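Local coordinates for protein glucanase (Clostridium thermocellum, PDB 5GXX) that probably hydrolyses internal beta-1,4-glucosidic bonds of cellulose, as a family 9 endoglucanase of the clostridial cellulosome, at residues Y7-I15 against S82-N91; S107-D118 against M132-K140. The protein carries 1 engineered substitution. One frame throughout, in Å; residues are numbered along the deposited sequence.

Contact 1. Residues Y7-I15 against S82-N91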
loop_
_atom_site.group_PDB
_atom_site.type_symbol
_atom_site.label_atom_id
_atom_site.label_comp_id
_atom_site.label_asym_id
_atom_site.label_seq_id
_atom_site.Cartn_x
_atom_site.Cartn_y
_atom_site.Cartn_z
ATOM N N TYR A 7 -1.148 52.846 -16.877
ATOM C CA TYR A 7 -2.444 52.196 -17.065
ATOM C C TYR A 7 -2.515 51.412 -18.367
ATOM O O TYR A 7 -3.199 50.394 -18.416
ATOM C CB TYR A 7 -3.612 53.187 -16.994
ATOM C CG TYR A 7 -3.672 53.949 -15.685
ATOM C CD1 TYR A 7 -4.036 53.310 -14.496
ATOM C CD2 TYR A 7 -3.392 55.316 -15.647
ATOM C CE1 TYR A 7 -4.098 54.022 -13.305
ATOM C CE2 TYR A 7 -3.447 56.034 -14.454
ATOM C CZ TYR A 7 -3.779 55.379 -13.293
ATOM O OH TYR A 7 -3.845 56.108 -12.124
ATOM N N ALA A 8 -1.789 51.851 -19.398
ATOM C CA ALA A 8 -1.732 51.096 -20.651
ATOM C C ALA A 8 -1.094 49.724 -20.463
ATOM O O ALA A 8 -1.568 48.739 -21.020
ATOM C CB ALA A 8 -0.987 51.871 -21.744
ATOM N N GLU A 9 -0.010 49.670 -19.691
ATOM C CA GLU A 9 0.641 48.385 -19.400
ATOM C C GLU A 9 -0.258 47.519 -18.521
ATOM O O GLU A 9 -0.386 46.319 -18.751
ATOM C CB GLU A 9 2.008 48.563 -18.734
ATOM C CG GLU A 9 2.733 47.242 -18.474
ATOM C CD GLU A 9 3.970 47.433 -17.622
ATOM O OE1 GLU A 9 4.660 48.460 -17.818
ATOM O OE2 GLU A 9 4.264 46.570 -16.771
ATOM N N ALA A 10 -0.887 48.121 -17.515
ATOM C CA ALA A 10 -1.866 47.382 -16.709
ATOM C C ALA A 10 -2.977 46.782 -17.574
ATOM O O ALA A 10 -3.362 45.615 -17.425
ATOM C CB ALA A 10 -2.452 48.297 -15.663
ATOM N N LEU A 11 -3.508 47.586 -18.486
ATOM C CA LEU A 11 -4.535 47.111 -19.407
ATOM C C LEU A 11 -4.074 45.969 -20.294
ATOM O O LEU A 11 -4.803 44.966 -20.440
ATOM C CB LEU A 11 -5.014 48.274 -20.278
ATOM C CG LEU A 11 -6.048 47.916 -21.345
ATOM C CD1 LEU A 11 -7.325 47.408 -20.677
ATOM C CD2 LEU A 11 -6.328 49.142 -22.230
ATOM N N GLN A 12 -2.891 46.139 -20.878
ATOM C CA GLN A 12 -2.243 45.136 -21.712
ATOM C C GLN A 12 -2.154 43.798 -20.983
ATOM O O GLN A 12 -2.507 42.751 -21.532
ATOM C CB GLN A 12 -0.852 45.651 -22.115
ATOM C CG GLN A 12 0.057 44.657 -22.832
ATOM C CD GLN A 12 1.465 45.211 -22.986
ATOM O OE1 GLN A 12 1.984 45.871 -22.074
ATOM N NE2 GLN A 12 2.091 44.947 -24.136
ATOM N N LYS A 13 -1.729 43.838 -19.723
ATOM C CA LYS A 13 -1.601 42.624 -18.936
ATOM C C LYS A 13 -2.955 42.060 -18.530
ATOM O O LYS A 13 -3.162 40.847 -18.603
ATOM C CB LYS A 13 -0.658 42.851 -17.746
ATOM C CG LYS A 13 0.765 43.010 -18.249
ATOM C CD LYS A 13 1.751 43.419 -17.162
ATOM C CE LYS A 13 3.159 43.413 -17.772
ATOM N NZ LYS A 13 4.193 43.772 -16.765
ATOM N N ALA A 14 -3.861 42.946 -18.127
ATOM C CA ALA A 14 -5.192 42.547 -17.678
ATOM C C ALA A 14 -5.996 41.830 -18.761
ATOM O O ALA A 14 -6.771 40.927 -18.447
ATOM C CB ALA A 14 -5.961 43.738 -17.075
ATOM N N ILE A 15 -5.737 42.175 -20.022
ATOM C CA ILE A 15 -6.348 41.484 -21.155
ATOM C C ILE A 15 -5.721 40.120 -21.411
ATOM O O ILE A 15 -6.435 39.137 -21.665
ATOM C CB ILE A 15 -6.257 42.355 -22.425
ATOM C CG1 ILE A 15 -7.050 43.648 -22.218
ATOM C CG2 ILE A 15 -6.801 41.599 -23.656
ATOM C CD1 ILE A 15 -6.670 44.733 -23.234
ATOM N N SER A 82 -3.010 53.014 -26.568
ATOM C CA SER A 82 -2.569 51.864 -25.774
ATOM C C SER A 82 -2.242 50.640 -26.629
ATOM O O SER A 82 -1.539 49.737 -26.172
ATOM C CB SER A 82 -3.651 51.462 -24.770
ATOM O OG SER A 82 -4.765 50.891 -25.436
ATOM N N GLY A 83 -2.795 50.585 -27.838
ATOM C CA GLY A 83 -2.576 49.462 -28.748
ATOM C C GLY A 83 -3.307 48.196 -28.338
ATOM O O GLY A 83 -3.032 47.112 -28.852
ATOM N N GLN A 84 -4.245 48.323 -27.410
ATOM C CA GLN A 84 -4.925 47.146 -26.864
ATOM C C GLN A 84 -6.307 46.821 -27.424
ATOM O O GLN A 84 -6.865 45.773 -27.090
ATOM C CB GLN A 84 -5.000 47.261 -25.334
ATOM C CG GLN A 84 -3.597 47.406 -24.720
ATOM C CD GLN A 84 -2.649 46.322 -25.185
ATOM O OE1 GLN A 84 -2.961 45.137 -25.075
ATOM N NE2 GLN A 84 -1.491 46.714 -25.724
ATOM N N ARG A 85 -6.881 47.696 -28.251
ATOM C CA ARG A 85 -8.223 47.457 -28.781
ATOM C C ARG A 85 -8.392 46.105 -29.475
ATOM O O ARG A 85 -9.346 45.382 -29.175
ATOM C CB ARG A 85 -8.671 48.558 -29.738
ATOM C CG ARG A 85 -10.140 48.378 -30.093
ATOM C CD ARG A 85 -10.618 49.453 -31.053
ATOM N NE ARG A 85 -12.060 49.354 -31.247
ATOM C CZ ARG A 85 -12.833 50.369 -31.621
ATOM N NH1 ARG A 85 -12.307 51.565 -31.854
ATOM N NH2 ARG A 85 -14.140 50.191 -31.755
ATOM N N LEU A 86 -7.486 45.754 -30.384
ATOM C CA LEU A 86 -7.633 44.508 -31.120
ATOM C C LEU A 86 -7.439 43.299 -30.208
ATOM O O LEU A 86 -8.125 42.286 -30.371
ATOM C CB LEU A 86 -6.692 44.450 -32.332
ATOM C CG LEU A 86 -7.040 45.401 -33.490
ATOM C CD1 LEU A 86 -5.831 45.674 -34.393
ATOM C CD2 LEU A 86 -8.238 44.892 -34.306
ATOM N N HIS A 87 -6.514 43.397 -29.257
ATOM C CA HIS A 87 -6.390 42.351 -28.233
ATOM C C HIS A 87 -7.680 42.124 -27.460
ATOM O O HIS A 87 -8.098 40.973 -27.254
ATOM C CB HIS A 87 -5.268 42.635 -27.231
ATOM C CG HIS A 87 -3.899 42.555 -27.828
ATOM N ND1 HIS A 87 -3.407 41.412 -28.418
ATOM C CD2 HIS A 87 -2.929 43.492 -27.956
ATOM C CE1 HIS A 87 -2.189 41.641 -28.876
ATOM N NE2 HIS A 87 -1.871 42.894 -28.598
ATOM N N LEU A 88 -8.287 43.220 -27.006
ATOM C CA LEU A 88 -9.534 43.139 -26.256
ATOM C C LEU A 88 -10.669 42.565 -27.110
ATOM O O LEU A 88 -11.426 41.712 -26.642
ATOM C CB LEU A 88 -9.876 44.505 -25.658
ATOM C CG LEU A 88 -11.143 44.566 -24.803
ATOM C CD1 LEU A 88 -11.198 43.458 -23.746
ATOM C CD2 LEU A 88 -11.286 45.932 -24.140
ATOM N N GLU A 89 -10.772 43.013 -28.360
ATOM C CA GLU A 89 -11.823 42.537 -29.250
ATOM C C GLU A 89 -11.805 41.034 -29.502
ATOM O O GLU A 89 -12.828 40.362 -29.352
ATOM C CB GLU A 89 -11.784 43.286 -30.583
ATOM C CG GLU A 89 -12.432 44.663 -30.470
ATOM C CD GLU A 89 -12.233 45.516 -31.698
ATOM O OE1 GLU A 89 -11.493 45.097 -32.612
ATOM O OE2 GLU A 89 -12.808 46.621 -31.725
ATOM N N ARG A 90 -10.652 40.498 -29.883
ATOM C CA ARG A 90 -10.568 39.073 -30.192
ATOM C C ARG A 90 -10.646 38.197 -28.943
ATOM O O ARG A 90 -11.175 37.088 -28.992
ATOM C CB ARG A 90 -9.354 38.732 -31.062
ATOM C CG ARG A 90 -7.981 38.921 -30.413
ATOM C CD ARG A 90 -6.924 38.860 -31.516
ATOM N NE ARG A 90 -5.572 38.883 -30.960
ATOM C CZ ARG A 90 -4.444 38.866 -31.664
ATOM N NH1 ARG A 90 -4.477 38.848 -32.994
ATOM N NH2 ARG A 90 -3.277 38.851 -31.024
ATOM N N ASN A 91 -10.166 38.697 -27.806
ATOM C CA ASN A 91 -10.396 37.966 -26.564
ATOM C C ASN A 91 -11.881 37.881 -26.217
ATOM O O ASN A 91 -12.351 36.831 -25.783
ATOM C CB ASN A 91 -9.578 38.567 -25.420
ATOM C CG ASN A 91 -8.212 37.935 -25.343
ATOM O OD1 ASN A 91 -8.075 36.787 -24.923
ATOM N ND2 ASN A 91 -7.199 38.641 -25.824
HETATM O O HOH W 1 -2.860 42.546 -24.297
#
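Within the alpha/alpha barrel expected of a family 9 glycoside hydrolase, Leu11, Gln12 and Ile15 of helix 7-20 pack against Gln84 in the turn, and Leu88 and Asn91 of helix 85-101. The two helix segments run nearly parallel, 23° apart, with their axes 10.1 Å from each other at closest approach. Ile15 has the largest share of the interface. Its two branches part company: CD1 reaches CB of Gln84 at 3.7 Å and also rests on CB of Leu88. With CG1 beside the backbone N (chi1 -63°), CG2 lies anti to that N and meets Asn91 ND2 at 3.7 Å. One turn earlier, Leu11 CD2 slips past CB of Gln84 and touches Ser82, whose CB lies against the methyl of Ala8. Leu88 also touches Leu68 and Leu72 of helix 58-75, and Leu11 touches Thr426 of helix 412-429, so the layer is buried among helices. Gln84 is bent at its second torsion, which lays its amide against CA and CB of Gln12, OE1 standing 3.4 Å from Gln12 CA. The two glutamine amides are turned 58° apart and do not bond; the Gln12 OE1 instead accepts from Leu434 N. The Gln84 amide is held at both ends: NE2 donates to Ser82 O at 3.1 Å, and OE1 accepts a hydrogen bond from a water 2.7 Å away that also donates to Gln12 O, bridging the two segments. Ser82 OG, bonded in turn to Ile79 O, accepts from Gln84 N in an ST turn. At the far end, Asn91 ND2 donates to both Glu19 OE2 and His87 O, reaching the latter at 2.9 Å from the face opposite to that used by Asn91 N.

Contact 2. Residues S107-D118 against M132-K140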
loop_
_atom_site.group_PDB
_atom_site.type_symbol
_atom_site.label_atom_id
_atom_site.label_comp_id
_atom_site.label_asym_id
_atom_site.label_seq_id
_atom_site.Cartn_x
_atom_site.Cartn_y
_atom_site.Cartn_z
ATOM N N SER A 107 -33.012 25.287 -24.684
ATOM C CA SER A 107 -32.110 25.176 -23.542
ATOM C C SER A 107 -30.694 25.498 -24.008
ATOM O O SER A 107 -30.447 25.670 -25.198
ATOM C CB SER A 107 -32.162 23.772 -22.933
ATOM O OG SER A 107 -31.945 22.785 -23.925
ATOM N N VAL A 108 -29.762 25.618 -23.068
ATOM C CA VAL A 108 -28.352 25.830 -23.402
ATOM C C VAL A 108 -27.516 24.899 -22.540
ATOM O O VAL A 108 -27.981 24.484 -21.472
ATOM C CB VAL A 108 -27.903 27.308 -23.169
ATOM C CG1 VAL A 108 -28.700 28.266 -24.064
ATOM C CG2 VAL A 108 -28.000 27.723 -21.690
ATOM N N VAL A 109 -26.312 24.566 -23.003
ATOM C CA VAL A 109 -25.272 24.021 -22.136
ATOM C C VAL A 109 -24.842 25.200 -21.268
ATOM O O VAL A 109 -24.430 26.230 -21.811
ATOM C CB VAL A 109 -24.045 23.522 -22.928
ATOM C CG1 VAL A 109 -22.910 23.155 -21.979
ATOM C CG2 VAL A 109 -24.413 22.316 -23.790
ATOM N N TYR A 110 -24.943 25.053 -19.949
ATOM C CA TYR A 110 -24.611 26.157 -19.036
ATOM C C TYR A 110 -23.427 25.903 -18.115
ATOM O O TYR A 110 -23.054 26.781 -17.333
ATOM C CB TYR A 110 -25.846 26.588 -18.228
ATOM C CG TYR A 110 -26.286 25.664 -17.106
ATOM C CD1 TYR A 110 -27.175 24.610 -17.342
ATOM C CD2 TYR A 110 -25.855 25.873 -15.791
ATOM C CE1 TYR A 110 -27.595 23.783 -16.297
ATOM C CE2 TYR A 110 -26.257 25.046 -14.746
ATOM C CZ TYR A 110 -27.142 24.007 -15.005
ATOM O OH TYR A 110 -27.543 23.186 -13.971
ATOM N N GLN A 111 -22.845 24.710 -18.189
ATOM C CA GLN A 111 -21.666 24.394 -17.407
ATOM C C GLN A 111 -20.894 23.245 -18.032
ATOM O O GLN A 111 -21.485 22.300 -18.553
ATOM C CB GLN A 111 -22.069 24.053 -15.969
ATOM C CG GLN A 111 -20.905 23.863 -15.016
ATOM C CD GLN A 111 -21.325 23.864 -13.569
ATOM O OE1 GLN A 111 -22.111 24.701 -13.130
ATOM N NE2 GLN A 111 -20.762 22.940 -12.805
ATOM N N ILE A 112 -19.566 23.313 -17.989
ATOM C CA ILE A 112 -18.723 22.172 -18.345
ATOM C C ILE A 112 -17.821 21.884 -17.157
ATOM O O ILE A 112 -17.103 22.759 -16.689
ATOM C CB ILE A 112 -17.816 22.409 -19.579
ATOM C CG1 ILE A 112 -18.590 22.846 -20.833
ATOM C CG2 ILE A 112 -16.940 21.170 -19.868
ATOM C CD1 ILE A 112 -19.577 21.842 -21.402
ATOM N N GLY A 113 -17.871 20.660 -16.645
ATOM C CA GLY A 113 -17.114 20.314 -15.456
ATOM C C GLY A 113 -17.956 20.357 -14.191
ATOM O O GLY A 113 -18.904 21.145 -14.063
ATOM N N ASP A 114 -17.593 19.479 -13.262
ATOM C CA ASP A 114 -18.218 19.345 -11.955
ATOM C C ASP A 114 -17.331 20.088 -10.975
ATOM O O ASP A 114 -16.152 19.769 -10.851
ATOM C CB ASP A 114 -18.261 17.856 -11.593
ATOM C CG ASP A 114 -18.926 17.584 -10.250
ATOM O OD1 ASP A 114 -18.337 17.894 -9.190
ATOM O OD2 ASP A 114 -20.025 16.991 -10.245
ATOM N N GLY A 115 -17.901 21.086 -10.306
ATOM C CA GLY A 115 -17.158 21.947 -9.385
ATOM C C GLY A 115 -16.341 21.179 -8.363
ATOM O O GLY A 115 -15.132 21.394 -8.217
ATOM N N ALA A 116 -16.999 20.280 -7.634
ATOM C CA ALA A 116 -16.328 19.527 -6.584
ATOM C C ALA A 116 -15.229 18.603 -7.096
ATOM O O ALA A 116 -14.130 18.572 -6.532
ATOM C CB ALA A 116 -17.341 18.739 -5.766
ATOM N N ALA A 117 -15.534 17.869 -8.161
ATOM C CA ALA A 117 -14.546 17.015 -8.816
ATOM C C ALA A 117 -13.356 17.813 -9.348
ATOM O O ALA A 117 -12.204 17.436 -9.127
ATOM C CB ALA A 117 -15.197 16.205 -9.945
ATOM N N ASP A 118 -13.639 18.920 -10.030
ATOM C CA ASP A 118 -12.580 19.773 -10.577
ATOM C C ASP A 118 -11.650 20.311 -9.474
ATOM O O ASP A 118 -10.421 20.238 -9.580
ATOM C CB ASP A 118 -13.224 20.896 -11.406
ATOM C CG ASP A 118 -12.217 21.679 -12.235
ATOM O OD1 ASP A 118 -11.556 22.579 -11.656
ATOM O OD2 ASP A 118 -12.100 21.369 -13.442
ATOM N N MET A 132 -9.634 12.787 -14.847
ATOM C CA MET A 132 -11.087 12.680 -14.734
ATOM C C MET A 132 -11.797 12.935 -16.061
ATOM O O MET A 132 -11.216 13.483 -16.998
ATOM C CB MET A 132 -11.607 13.647 -13.670
ATOM C CG MET A 132 -11.615 15.115 -14.119
ATOM S SD MET A 132 -11.917 16.305 -12.800
ATOM C CE MET A 132 -10.377 16.297 -11.894
ATOM N N THR A 133 -13.067 12.543 -16.101
ATOM C CA THR A 133 -13.956 12.736 -17.245
ATOM C C THR A 133 -15.000 13.795 -16.895
ATOM O O THR A 133 -15.693 13.710 -15.878
ATOM C CB THR A 133 -14.622 11.401 -17.670
ATOM O OG1 THR A 133 -13.589 10.462 -17.980
ATOM C CG2 THR A 133 -15.475 11.581 -18.916
ATOM N N ARG A 134 -15.094 14.809 -17.744
ATOM C CA ARG A 134 -15.831 16.010 -17.395
ATOM C C ARG A 134 -17.269 15.994 -17.911
ATOM O O ARG A 134 -17.502 15.880 -19.121
ATOM C CB ARG A 134 -15.106 17.232 -17.964
ATOM C CG ARG A 134 -13.783 17.479 -17.282
ATOM C CD ARG A 134 -12.781 18.192 -18.185
ATOM N NE ARG A 134 -13.185 19.490 -18.728
ATOM C CZ ARG A 134 -13.186 20.631 -18.041
ATOM N NH1 ARG A 134 -12.862 20.640 -16.755
ATOM N NH2 ARG A 134 -13.526 21.768 -18.646
ATOM N N PRO A 135 -18.236 16.157 -16.997
ATOM C CA PRO A 135 -19.621 16.220 -17.438
ATOM C C PRO A 135 -20.007 17.567 -18.052
ATOM O O PRO A 135 -19.240 18.534 -17.990
ATOM C CB PRO A 135 -20.398 16.016 -16.136
ATOM C CG PRO A 135 -19.526 16.633 -15.110
ATOM C CD PRO A 135 -18.128 16.237 -15.527
ATOM N N TYR A 136 -21.193 17.636 -18.637
ATOM C CA TYR A 136 -21.788 18.915 -18.996
ATOM C C TYR A 136 -23.196 18.991 -18.426
ATOM O O TYR A 136 -23.754 17.982 -17.959
ATOM C CB TYR A 136 -21.765 19.134 -20.505
ATOM C CG TYR A 136 -22.635 18.189 -21.307
ATOM C CD1 TYR A 136 -23.956 18.529 -21.591
ATOM C CD2 TYR A 136 -22.140 16.981 -21.799
ATOM C CE1 TYR A 136 -24.773 17.693 -22.337
ATOM C CE2 TYR A 136 -22.956 16.130 -22.541
ATOM C CZ TYR A 136 -24.268 16.502 -22.801
ATOM O OH TYR A 136 -25.091 15.680 -23.548
ATOM N N PHE A 137 -23.747 20.201 -18.447
ATOM C CA PHE A 137 -25.034 20.482 -17.834
ATOM C C PHE A 137 -25.869 21.348 -18.765
ATOM O O PHE A 137 -25.366 22.305 -19.355
ATOM C CB PHE A 137 -24.812 21.154 -16.473
ATOM C CG PHE A 137 -23.961 20.336 -15.552
ATOM C CD1 PHE A 137 -22.572 20.420 -15.602
ATOM C CD2 PHE A 137 -24.547 19.443 -14.667
ATOM C CE1 PHE A 137 -21.769 19.639 -14.774
ATOM C CE2 PHE A 137 -23.761 18.655 -13.832
ATOM C CZ PHE A 137 -22.370 18.751 -13.881
ATOM N N VAL A 138 -27.137 20.985 -18.928
ATOM C CA VAL A 138 -28.052 21.693 -19.812
ATOM C C VAL A 138 -29.251 22.170 -18.999
ATOM O O VAL A 138 -29.642 21.527 -18.018
ATOM C CB VAL A 138 -28.492 20.803 -20.987
ATOM C CG1 VAL A 138 -27.306 20.600 -21.930
ATOM C CG2 VAL A 138 -29.022 19.460 -20.473
ATOM N N GLY A 139 -29.786 23.330 -19.369
ATOM C CA GLY A 139 -30.931 23.921 -18.681
ATOM C C GLY A 139 -31.363 25.223 -19.327
ATOM O O GLY A 139 -30.863 25.591 -20.394
ATOM N N LYS A 140 -32.282 25.923 -18.671
ATOM C CA LYS A 140 -32.785 27.192 -19.172
ATOM C C LYS A 140 -32.959 28.219 -18.057
ATOM O O LYS A 140 -33.847 29.068 -18.116
ATOM C CB LYS A 140 -34.107 26.980 -19.920
ATOM C CG LYS A 140 -35.105 26.135 -19.152
ATOM C CD LYS A 140 -36.411 25.911 -19.915
ATOM C CE LYS A 140 -37.360 25.112 -19.040
ATOM N NZ LYS A 140 -38.753 25.077 -19.566
HETATM O O HOH W 2 -12.772 18.983 -14.377
#
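Val108, Tyr110, Gln111 and Gly113 are paired through their backbones with the antiparallel strand 136-139 and Pro135 just ahead of it. Val108 and Gly139 exchange two bonds, and Gly113 N donates to Pro135 O. Between these, a beta bulge sets both Tyr110 and Gln111 opposite Phe137: Tyr110 N gives to Phe137 O at 2.8 Å, Phe137 N gives to Gln111 O at a longer 3.1 Å, and the buried Gln111 N is left without a partner.

Side chains also pair on both faces of the sheet. Val109 CG2 meets Val138 CG1 and Ile112 CD1 meets Tyr136 CB on one; on the other, Phe137 lies alongside Gln111, ring and amide planes 55° apart. The Phe137 CB sits over a face of the Tyr110 ring, a CH-pi contact 4.2 Å from the ring centroid, while Val138 O and Gly139 N stand at the ring's edge. Tyr110 OH is anchored by Thr185 N and Ala186 N. With CG anti to the backbone N (chi1 -173°) and the chain extended, Gln111 carries NE2 to Gly113 O (2.9 Å), donating almost straight in the carbonyl plane, and also to Ala186 O.

Beyond the strands, a long salt bridge of 3.5 Å from Asp118 OD2 to Arg134 NH1, met at the guanidinium edge, ties helix 115-120 to the loop before strand 136-139. A water 2.6 Å from Asp118 OD2 and 2.9 Å from Arg134 NH1 backs it. Asp42 takes Arg134 NE, and His54 bonds to both, its O to NH1 and its N to Asp118 OD1. In a separate packing contact, Met132 CE touches Ala117 O. Asp114 OD1 accepts from Ala117 N at 3.0 Å.

Together these make a bulged antiparallel strand pair, edge strand 136-139 on central strand 108-112 of a small three-stranded sheet, leading into a helix N-capped by Asp114.

How the contacts relate
From the N terminus, helix 7-20 comes first, and the chain then passes through strand 56-57 and helix 58-75 before returning at residues 82-91, where contact 1 closes a loop of 66 residues. Helix 85-101 is followed, after a short loop, by strand 108-112, and contact 2 closes a much shorter loop, 13 residues containing helix 128-131. The contacts are therefore in series, neither nested nor crossing, with centres 30 Å apart and nearest atoms about 16 Å apart. Both lie in the family 9 region: contact 1 joins two of its helices, contact 2 builds an edge of the small sheet whose third strand, 56-57, lies inside the loop closed by contact 1.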